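Putative SnoaL-like polyketide cyclase (Jannaschia sp., PDB 3KKG) is of unproven function but, as a SnoaL-like member of the NTF2 clan, probably resembles polyketide cyclases that close rings of polyketide substrates. Local coordinates at residues Leu16-Glu21 and Glu35-Gly40; Arg42-Ser47 and Val124-Tyr129; Asn84-Ala89 and Val114-Leu119. One frame throughout, in Å; residues are numbered along the deposited sequence. Where two conformers were deposited one is given.

Contact 1 (Leu16-Glu21 and Glu35-Gly40); sequences LRLFDE and ETMTPG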
loop_
_atom_site.group_PDB
_atom_site.type_symbol
_atom_site.label_atom_id
_atom_site.label_comp_id
_atom_site.label_asym_id
_atom_site.label_seq_id
_atom_site.Cartn_x
_atom_site.Cartn_y
_atom_site.Cartn_z
ATOM N N LEU A 16 9.619 6.759 12.356
ATOM C CA LEU A 16 10.765 6.809 11.456
ATOM C C LEU A 16 12.007 6.059 12.007
ATOM O O LEU A 16 12.879 5.623 11.237
ATOM C CB LEU A 16 11.095 8.233 11.009
ATOM C CG LEU A 16 10.196 8.773 9.910
ATOM C CD1 LEU A 16 10.514 10.267 9.657
ATOM C CD2 LEU A 16 10.299 7.941 8.633
ATOM N N ARG A 17 12.080 5.896 13.325
ATOM C CA ARG A 17 13.151 5.087 13.918
ATOM C C ARG A 17 13.130 3.673 13.381
ATOM O O ARG A 17 14.185 3.047 13.243
ATOM C CB ARG A 17 13.044 5.051 15.438
ATOM C CG ARG A 17 13.196 6.366 16.100
ATOM C CD ARG A 17 13.268 6.268 17.623
ATOM N NE ARG A 17 14.427 5.475 18.044
ATOM C CZ ARG A 17 14.441 4.607 19.051
ATOM N NH1 ARG A 17 13.360 4.376 19.789
ATOM N NH2 ARG A 17 15.569 3.967 19.336
ATOM N N LEU A 18 11.943 3.181 12.992
ATOM C CA LEU A 18 11.822 1.830 12.478
ATOM C C LEU A 18 12.428 1.650 11.093
ATOM O O LEU A 18 12.605 0.536 10.629
ATOM C CB LEU A 18 10.349 1.422 12.435
ATOM C CG LEU A 18 9.619 1.445 13.786
ATOM C CD1 LEU A 18 8.122 1.236 13.652
ATOM C CD2 LEU A 18 10.278 0.374 14.741
ATOM N N PHE A 19 12.777 2.753 10.451
ATOM C CA PHE A 19 13.381 2.744 9.134
ATOM C C PHE A 19 14.896 3.004 9.191
ATOM O O PHE A 19 15.531 3.061 8.142
ATOM C CB PHE A 19 12.685 3.728 8.186
ATOM C CG PHE A 19 11.251 3.319 7.910
ATOM C CD1 PHE A 19 10.239 3.630 8.807
ATOM C CD2 PHE A 19 10.978 2.491 6.852
ATOM C CE1 PHE A 19 8.956 3.185 8.570
ATOM C CE2 PHE A 19 9.662 2.051 6.606
ATOM C CZ PHE A 19 8.682 2.388 7.491
ATOM N N ASP A 20 15.428 3.153 10.405
ATOM C CA ASP A 20 16.867 3.391 10.624
ATOM C C ASP A 20 17.340 2.399 11.677
ATOM O O ASP A 20 17.667 1.249 11.345
ATOM C CB ASP A 20 17.103 4.874 10.982
ATOM C CG ASP A 20 18.549 5.182 11.256
ATOM O OD1 ASP A 20 19.394 4.550 10.628
ATOM O OD2 ASP A 20 18.748 6.150 12.005
ATOM N N GLU A 21 17.384 2.799 12.941
ATOM C CA GLU A 21 17.875 1.890 13.988
ATOM C C GLU A 21 16.997 0.632 14.187
ATOM O O GLU A 21 17.472 -0.410 14.652
ATOM C CB GLU A 21 18.033 2.609 15.316
ATOM C CG GLU A 21 16.822 3.360 15.843
ATOM C CD GLU A 21 16.812 4.866 15.495
ATOM O OE1 GLU A 21 16.928 5.266 14.301
ATOM O OE2 GLU A 21 16.672 5.670 16.446
ATOM N N GLU A 35 10.883 -1.300 22.255
ATOM C CA GLU A 35 10.618 0.005 22.871
ATOM C C GLU A 35 9.550 0.854 22.175
ATOM O O GLU A 35 8.992 1.768 22.766
ATOM C CB GLU A 35 11.899 0.793 23.050
ATOM C CG GLU A 35 12.631 1.286 21.830
ATOM C CD GLU A 35 13.991 1.906 22.228
ATOM O OE1 GLU A 35 13.984 2.836 23.061
ATOM O OE2 GLU A 35 15.056 1.439 21.753
ATOM N N THR A 36 9.243 0.525 20.924
ATOM C CA THR A 36 8.322 1.309 20.086
ATOM C C THR A 36 6.894 0.741 20.026
ATOM O O THR A 36 5.900 1.465 19.966
ATOM C CB THR A 36 8.926 1.345 18.644
ATOM O OG1 THR A 36 10.206 2.005 18.721
ATOM C CG2 THR A 36 8.060 2.151 17.682
HETATM N N MSE A 37 6.817 -0.587 19.898
HETATM C CA MSE A 37 5.535 -1.306 19.770
HETATM C C MSE A 37 5.015 -1.701 21.157
HETATM O O MSE A 37 5.799 -1.929 22.091
HETATM C CB MSE A 37 5.692 -2.591 18.943
HETATM C CG MSE A 37 5.684 -2.436 17.426
HETATM SE SE MSE A 37 7.275 -1.523 16.657
HETATM C CE MSE A 37 7.070 -2.152 14.804
ATOM N N THR A 38 3.692 -1.835 21.251
ATOM C CA THR A 38 3.046 -2.391 22.458
ATOM C C THR A 38 3.170 -3.916 22.430
ATOM O O THR A 38 3.439 -4.524 21.408
ATOM C CB THR A 38 1.567 -2.015 22.510
ATOM O OG1 THR A 38 0.897 -2.550 21.359
ATOM C CG2 THR A 38 1.421 -0.483 22.564
ATOM N N PRO A 39 3.034 -4.555 23.593
ATOM C CA PRO A 39 3.134 -6.025 23.643
ATOM C C PRO A 39 2.116 -6.751 22.755
ATOM O O PRO A 39 2.394 -7.833 22.229
ATOM C CB PRO A 39 2.889 -6.337 25.125
ATOM C CG PRO A 39 3.156 -5.047 25.819
ATOM C CD PRO A 39 2.824 -3.943 24.920
ATOM N N GLY A 40 0.933 -6.162 22.616
ATOM C CA GLY A 40 -0.128 -6.717 21.781
ATOM C C GLY A 40 -0.108 -6.199 20.340
ATOM O O GLY A 40 -1.088 -6.364 19.620
HETATM O O HOH W 1 10.670 4.394 17.994
#
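In the NTF2-like alpha+beta fold, where the ends of helices 6-16 and 29-36 come together against the sheet, Arg17 and Leu18, following on from helix 6-16, meet Glu35, Thr36 and Met37, where helix 29-36 runs into the short strand 37-38. The contact has a charged outer half and a greasy inner half. Outside, Arg17 turns its guanidinium so that the carboxylate of Glu35 stands at its edge, with the two planes at 90° to each other. A carboxylate set square to the guanidinium cannot form the flat two-pronged pair, and the salt bridge is long, 3.5 Å from Arg17 NH2 to Glu35 OE2. Glu35 gets there with CG lodged between its backbone N and carbonyl carbon (chi1 68°) and the rest of the chain stretched out, a long reach that suits glutamate at an exposed helix end. The firmer partner of Arg17 lies in its own segment: NE gives a nearly straight hydrogen bond of 2.8 Å to Glu21 OE2, within the guanidinium plane but arriving from above the carboxylate. One arginine thus serves two acids of a small salt-bridge network. Thr36 has two roles. Its OG1 is hydrogen-bonded to the carbonyl of Val32 one helical turn back and also accepts from a water, which in turn takes a weak bond from Arg17 NH1; its methyl faces inward. There the branched end of Leu18 meets Thr36 CG2 and Met37, present as selenomethionine, tip to tip, while Phe117 of strand 108-120 and Trp33 also touch Leu18. Leucine and a long, unbranched methionine chain suit this buried side, where, in the Met37 conformer given, Leu18 CD1 comes to 3.7 Å from Met37 CE, the terminal methyl carbon of the bent chain.

Contact 2 (Arg42-Ser47 and Val124-Tyr129); sequences RSIFHS and VIEMRY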
loop_
_atom_site.group_PDB
_atom_site.type_symbol
_atom_site.label_atom_id
_atom_site.label_comp_id
_atom_site.label_asym_id
_atom_site.label_seq_id
_atom_site.Cartn_x
_atom_site.Cartn_y
_atom_site.Cartn_z
ATOM N N ARG A 42 0.174 -5.797 16.482
ATOM C CA ARG A 42 -0.292 -6.675 15.395
ATOM C C ARG A 42 0.353 -6.218 14.080
ATOM O O ARG A 42 0.336 -5.032 13.755
ATOM C CB ARG A 42 -1.807 -6.500 15.166
ATOM C CG ARG A 42 -2.671 -7.033 16.247
ATOM C CD ARG A 42 -4.051 -6.354 16.269
ATOM N NE ARG A 42 -4.681 -6.327 14.954
ATOM C CZ ARG A 42 -5.443 -7.283 14.429
ATOM N NH1 ARG A 42 -5.712 -8.395 15.074
ATOM N NH2 ARG A 42 -5.960 -7.110 13.229
ATOM N N SER A 43 0.851 -7.201 13.350
ATOM C CA SER A 43 1.516 -7.023 12.086
ATOM C C SER A 43 0.662 -7.675 10.985
ATOM O O SER A 43 0.177 -8.793 11.131
ATOM C CB SER A 43 2.888 -7.675 12.155
ATOM O OG SER A 43 3.573 -7.478 10.936
ATOM N N ILE A 44 0.447 -6.954 9.901
ATOM C CA ILE A 44 -0.403 -7.417 8.825
ATOM C C ILE A 44 0.418 -7.283 7.536
ATOM O O ILE A 44 0.857 -6.162 7.194
ATOM C CB ILE A 44 -1.695 -6.582 8.731
ATOM C CG1 ILE A 44 -2.567 -6.818 9.975
ATOM C CG2 ILE A 44 -2.486 -6.923 7.442
ATOM C CD1 ILE A 44 -3.747 -5.850 10.105
ATOM N N PHE A 45 0.681 -8.412 6.885
ATOM C CA PHE A 45 1.518 -8.457 5.703
ATOM C C PHE A 45 0.613 -8.703 4.519
ATOM O O PHE A 45 0.073 -9.800 4.378
ATOM C CB PHE A 45 2.547 -9.562 5.872
ATOM C CG PHE A 45 3.539 -9.676 4.773
ATOM C CD1 PHE A 45 4.559 -8.795 4.674
ATOM C CD2 PHE A 45 3.474 -10.705 3.875
ATOM C CE1 PHE A 45 5.557 -8.950 3.709
ATOM C CE2 PHE A 45 4.452 -10.847 2.867
ATOM C CZ PHE A 45 5.453 -9.945 2.780
ATOM N N HIS A 46 0.384 -7.697 3.688
ATOM C CA HIS A 46 -0.530 -7.786 2.558
ATOM C C HIS A 46 -1.913 -8.247 3.107
ATOM O O HIS A 46 -2.462 -7.626 4.005
ATOM C CB HIS A 46 0.076 -8.664 1.436
ATOM C CG HIS A 46 1.344 -8.111 0.879
ATOM N ND1 HIS A 46 2.564 -8.335 1.485
ATOM C CD2 HIS A 46 1.583 -7.219 -0.114
ATOM C CE1 HIS A 46 3.499 -7.628 0.849
ATOM N NE2 HIS A 46 2.925 -6.941 -0.113
ATOM N N SER A 47 -2.540 -9.279 2.514
ATOM C CA SER A 47 -3.846 -9.757 2.968
ATOM C C SER A 47 -3.718 -10.901 3.971
ATOM O O SER A 47 -4.747 -11.482 4.374
ATOM C CB SER A 47 -4.743 -10.216 1.813
ATOM O OG SER A 47 -4.255 -11.404 1.253
ATOM N N VAL A 124 3.378 2.185 18.903
ATOM C CA VAL A 124 2.819 1.579 17.714
ATOM C C VAL A 124 2.026 0.325 18.088
ATOM O O VAL A 124 2.557 -0.611 18.743
ATOM C CB VAL A 124 3.926 1.225 16.709
ATOM C CG1 VAL A 124 3.358 0.489 15.499
ATOM C CG2 VAL A 124 4.702 2.458 16.266
ATOM N N ILE A 125 0.761 0.306 17.699
ATOM C CA ILE A 125 -0.105 -0.865 17.985
ATOM C C ILE A 125 -0.418 -1.770 16.781
ATOM O O ILE A 125 -0.871 -2.921 16.965
ATOM C CB ILE A 125 -1.412 -0.430 18.670
ATOM C CG1 ILE A 125 -2.314 0.413 17.741
ATOM C CG2 ILE A 125 -1.100 0.371 19.951
ATOM C CD1 ILE A 125 -3.717 0.696 18.328
ATOM N N GLU A 126 -0.238 -1.241 15.585
ATOM C CA GLU A 126 -0.525 -2.024 14.388
ATOM C C GLU A 126 0.282 -1.473 13.220
ATOM O O GLU A 126 0.525 -0.250 13.119
ATOM C CB GLU A 126 -2.007 -1.967 14.038
ATOM C CG GLU A 126 -2.375 -2.881 12.859
ATOM C CD GLU A 126 -3.861 -3.005 12.645
ATOM O OE1 GLU A 126 -4.506 -3.710 13.432
ATOM O OE2 GLU A 126 -4.345 -2.292 11.725
HETATM N N MSE A 127 0.705 -2.383 12.359
HETATM C CA MSE A 127 1.439 -2.082 11.166
HETATM C C MSE A 127 0.868 -2.909 10.024
HETATM O O MSE A 127 0.801 -4.125 10.166
HETATM C CB MSE A 127 2.914 -2.436 11.368
HETATM C CG MSE A 127 3.810 -2.151 10.202
HETATM SE SE MSE A 127 5.632 -2.596 10.643
HETATM C CE MSE A 127 5.426 -4.414 10.561
ATOM N N ARG A 128 0.414 -2.254 8.959
ATOM C CA ARG A 128 -0.051 -2.905 7.753
ATOM C C ARG A 128 0.936 -2.620 6.649
ATOM O O ARG A 128 1.518 -1.542 6.585
ATOM C CB ARG A 128 -1.430 -2.382 7.330
ATOM C CG ARG A 128 -2.499 -2.581 8.350
ATOM C CD ARG A 128 -3.779 -1.830 7.974
ATOM N NE ARG A 128 -4.833 -2.066 8.944
ATOM C CZ ARG A 128 -6.102 -1.797 8.659
ATOM N NH1 ARG A 128 -6.461 -1.335 7.468
ATOM N NH2 ARG A 128 -7.035 -2.002 9.588
ATOM N N TYR A 129 1.199 -3.586 5.794
ATOM C CA TYR A 129 2.238 -3.496 4.806
ATOM C C TYR A 129 1.790 -3.942 3.431
ATOM O O TYR A 129 1.198 -4.995 3.261
ATOM C CB TYR A 129 3.450 -4.349 5.271
ATOM C CG TYR A 129 4.624 -4.205 4.351
ATOM C CD1 TYR A 129 5.393 -3.057 4.391
ATOM C CD2 TYR A 129 4.970 -5.178 3.452
ATOM C CE1 TYR A 129 6.421 -2.868 3.522
ATOM C CE2 TYR A 129 6.029 -4.999 2.585
ATOM C CZ TYR A 129 6.758 -3.858 2.636
ATOM O OH TYR A 129 7.808 -3.652 1.763
HETATM O O HOH W 2 -6.680 -4.552 11.584
HETATM O O HOH W 3 -1.618 -5.039 4.667
#
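With CG anti to the backbone N (chi1 -175°), Glu126 carries its carboxylate alongside Arg42, whose chain bends at chi3 (50°) to present NE. Both sit in parallel strands of the mixed NTF2-like sheet, bonded as at Met127 N to Arg42 O (3.0 Å), with a classic beta bulge at Ile125 and Glu126 opposite Thr118. Arg42 NE bonds Glu126 OE1 at 3.0 Å, in the guanidinium plane and on the carboxylate's anti side; Arg128 NE holds Glu126 OE2 at 2.8 Å, and Arg42 NH1 also pairs with Glu52. A water joins Glu126 OE1 to both arginines, and Ile44 CD1 packs on Glu126 CD. Replacing Glu126 with an alanine is likely to rob both NE groups of their shared mate and leave the arginines less firmly fixed. On the face of Ser43 and Met127, the near-parallel rings of Phe45 and Tyr129 are slid apart, touching at Phe45 CE1 and Tyr129 CD2 (3.8 Å). Just past the strand, His46 lays a ring face over Tyr129 O. Tyr129 OH bonds Asp113. Glycols near both rings probably come from the crystallisation liquor, though such molecules often mark pockets. Since Arg128 also pairs with Glu76 of the second subunit, three acids probably share in offsetting two positive charges at the dimer interface.

Contact 3 (Asn84-Ala89 and Val114-Leu119); sequences NVVVQA and VTLFTL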
loop_
_atom_site.group_PDB
_atom_site.type_symbol
_atom_site.label_atom_id
_atom_site.label_comp_id
_atom_site.label_asym_id
_atom_site.label_seq_id
_atom_site.Cartn_x
_atom_site.Cartn_y
_atom_site.Cartn_z
ATOM N N ASN A 84 -2.365 8.003 12.814
ATOM C CA ASN A 84 -2.083 7.225 11.612
ATOM C C ASN A 84 -0.915 7.821 10.892
ATOM O O ASN A 84 -0.936 8.985 10.566
ATOM C CB ASN A 84 -3.270 7.238 10.651
ATOM C CG ASN A 84 -4.504 6.564 11.270
ATOM O OD1 ASN A 84 -4.636 5.354 11.212
ATOM N ND2 ASN A 84 -5.321 7.328 11.936
ATOM N N VAL A 85 0.152 7.010 10.695
ATOM C CA VAL A 85 1.341 7.424 9.978
ATOM C C VAL A 85 1.535 6.478 8.805
ATOM O O VAL A 85 1.553 5.238 8.979
ATOM C CB VAL A 85 2.597 7.401 10.867
ATOM C CG1 VAL A 85 3.776 7.846 10.031
ATOM C CG2 VAL A 85 2.413 8.330 12.077
ATOM N N VAL A 86 1.718 7.052 7.629
ATOM C CA VAL A 86 1.895 6.297 6.398
ATOM C C VAL A 86 3.242 6.629 5.835
ATOM O O VAL A 86 3.597 7.795 5.682
ATOM C CB VAL A 86 0.791 6.669 5.356
ATOM C CG1 VAL A 86 0.997 5.876 4.038
ATOM C CG2 VAL A 86 -0.625 6.494 5.976
ATOM N N VAL A 87 4.079 5.633 5.623
ATOM C CA VAL A 87 5.426 5.779 5.122
ATOM C C VAL A 87 5.526 5.073 3.786
ATOM O O VAL A 87 5.329 3.867 3.715
ATOM C CB VAL A 87 6.482 5.246 6.111
ATOM C CG1 VAL A 87 7.881 5.453 5.533
ATOM C CG2 VAL A 87 6.347 5.921 7.470
ATOM N N GLN A 88 5.871 5.784 2.732
ATOM C CA GLN A 88 6.189 5.135 1.458
ATOM C C GLN A 88 7.696 5.123 1.301
ATOM O O GLN A 88 8.376 6.110 1.619
ATOM C CB GLN A 88 5.621 5.920 0.331
ATOM C CG GLN A 88 4.066 5.960 0.277
ATOM C CD GLN A 88 3.597 6.612 -0.982
ATOM O OE1 GLN A 88 3.772 6.055 -2.047
ATOM N NE2 GLN A 88 3.036 7.773 -0.874
ATOM N N ALA A 89 8.221 4.034 0.758
ATOM C CA ALA A 89 9.650 3.873 0.657
ATOM C C ALA A 89 9.967 3.115 -0.606
ATOM O O ALA A 89 9.075 2.677 -1.338
ATOM C CB ALA A 89 10.267 3.183 1.930
ATOM N N VAL A 114 4.670 0.565 0.923
ATOM C CA VAL A 114 3.914 1.460 1.828
ATOM C C VAL A 114 3.633 0.720 3.118
ATOM O O VAL A 114 3.268 -0.458 3.142
ATOM C CB VAL A 114 2.640 1.965 1.175
ATOM C CG1 VAL A 114 1.705 0.860 0.786
ATOM C CG2 VAL A 114 1.938 2.950 2.151
ATOM N N THR A 115 3.930 1.371 4.257
ATOM C CA THR A 115 3.684 0.849 5.598
ATOM C C THR A 115 2.722 1.784 6.277
ATOM O O THR A 115 2.983 3.012 6.288
ATOM C CB THR A 115 5.010 0.678 6.380
ATOM O OG1 THR A 115 6.003 0.082 5.498
ATOM C CG2 THR A 115 4.839 -0.165 7.603
ATOM N N LEU A 116 1.677 1.231 6.871
ATOM C CA LEU A 116 0.600 2.017 7.445
ATOM C C LEU A 116 0.565 1.701 8.926
ATOM O O LEU A 116 0.207 0.566 9.329
ATOM C CB LEU A 116 -0.711 1.658 6.736
ATOM C CG LEU A 116 -0.626 1.856 5.212
ATOM C CD1 LEU A 116 -0.904 0.577 4.495
ATOM C CD2 LEU A 116 -1.550 2.927 4.754
ATOM N N PHE A 117 0.922 2.666 9.760
ATOM C CA PHE A 117 1.025 2.476 11.198
ATOM C C PHE A 117 -0.160 3.097 11.907
ATOM O O PHE A 117 -0.642 4.180 11.509
ATOM C CB PHE A 117 2.298 3.186 11.708
ATOM C CG PHE A 117 3.569 2.569 11.179
ATOM C CD1 PHE A 117 4.196 1.558 11.868
ATOM C CD2 PHE A 117 4.185 3.057 10.035
ATOM C CE1 PHE A 117 5.383 0.999 11.396
ATOM C CE2 PHE A 117 5.385 2.501 9.579
ATOM C CZ PHE A 117 6.005 1.497 10.290
ATOM N N THR A 118 -0.577 2.453 12.986
ATOM C CA THR A 118 -1.510 3.040 13.948
ATOM C C THR A 118 -0.809 3.088 15.292
ATOM O O THR A 118 -0.135 2.119 15.701
ATOM C CB THR A 118 -2.770 2.188 14.066
ATOM O OG1 THR A 118 -3.306 1.995 12.748
ATOM C CG2 THR A 118 -3.844 2.872 14.913
ATOM N N LEU A 119 -0.929 4.244 15.948
ATOM C CA LEU A 119 -0.350 4.421 17.261
ATOM C C LEU A 119 -1.449 4.676 18.306
ATOM O O LEU A 119 -2.572 5.038 17.968
ATOM C CB LEU A 119 0.656 5.584 17.255
ATOM C CG LEU A 119 1.896 5.486 16.352
ATOM C CD1 LEU A 119 1.651 6.115 14.976
ATOM C CD2 LEU A 119 3.176 6.037 17.055
HETATM O O HOH W 4 -2.515 4.024 9.321
HETATM O O HOH W 5 7.326 1.744 3.841
#
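Val85, Val87, Phe117 and Thr115 carry the backbone bonding between strands 84-89 and 114-119, antiparallel neighbours in the curved sheet of the NTF2-like fold. Each hydrogen-bonded pair is closed by two N-H...O bonds: Phe117 N to Val85 O is 2.8 Å, and Val87 N to Thr115 O, almost straight at 174°, is 2.9 Å. In the intervening non-hydrogen-bonded pairs, CA-H...O contacts such as Val86 CA to Thr115 O fill in.

Apolar contacts divide between the two faces. On the face of Val85 and Val87, which helix 6-16 and Phe19 cover, Phe117 turns a ring edge to the carbonyl oxygen of Val85, its CD2 being 3.6 Å from Val85 O, and meets Val87 CG2 with CE2. Leu119 CD1 crosses to Val85 CG2 at 3.7 Å. Beta-branched valines suit these places, since they prefer extended backbone and offer compact methyls. On the reverse face, Val86 CG1 meets Val114 CG2 at 3.6 Å, while Leu116 lies alongside Val86 and touches it with CD2. Here the second subunit packs on Val114 and Leu116, and Gln88 OE1 accepts from Arg128 of the second subunit.

Two waters add further polar links. One molecule donates to Asn84 OD1 and Phe117 O; another donates to Val87 O and accepts from Thr115 OG1 at 2.7 Å. Threonine therefore combines a strand-forming shape with a hydroxyl that holds water within a largely apolar interior, close to a bound glycol that probably comes from the crystallisation liquor, consistent with a mostly greasy pocket that keeps some polar handles.

Overall arrangement
Contact 1 comes first along the chain and closes before contact 2 opens; contact 3 is nested within the long loop that contact 2 closes. Contacts 2 and 3 belong to the same mixed sheet, their centres about 9 Å apart, because strands 108-120 and 123-131 are neighbours: Arg128 O and Leu116 N are probably hydrogen-bonded. Contact 1, with its centre about 12 to 13 Å from those of the others, lies against strand 123-131 where that strand begins; there Thr36 and Thr38 pair with Val124, and Leu18 and Phe19 pack on Phe117. Helices cover one side of the sheet, around what is probably a pocket, while the other side meets the second subunit.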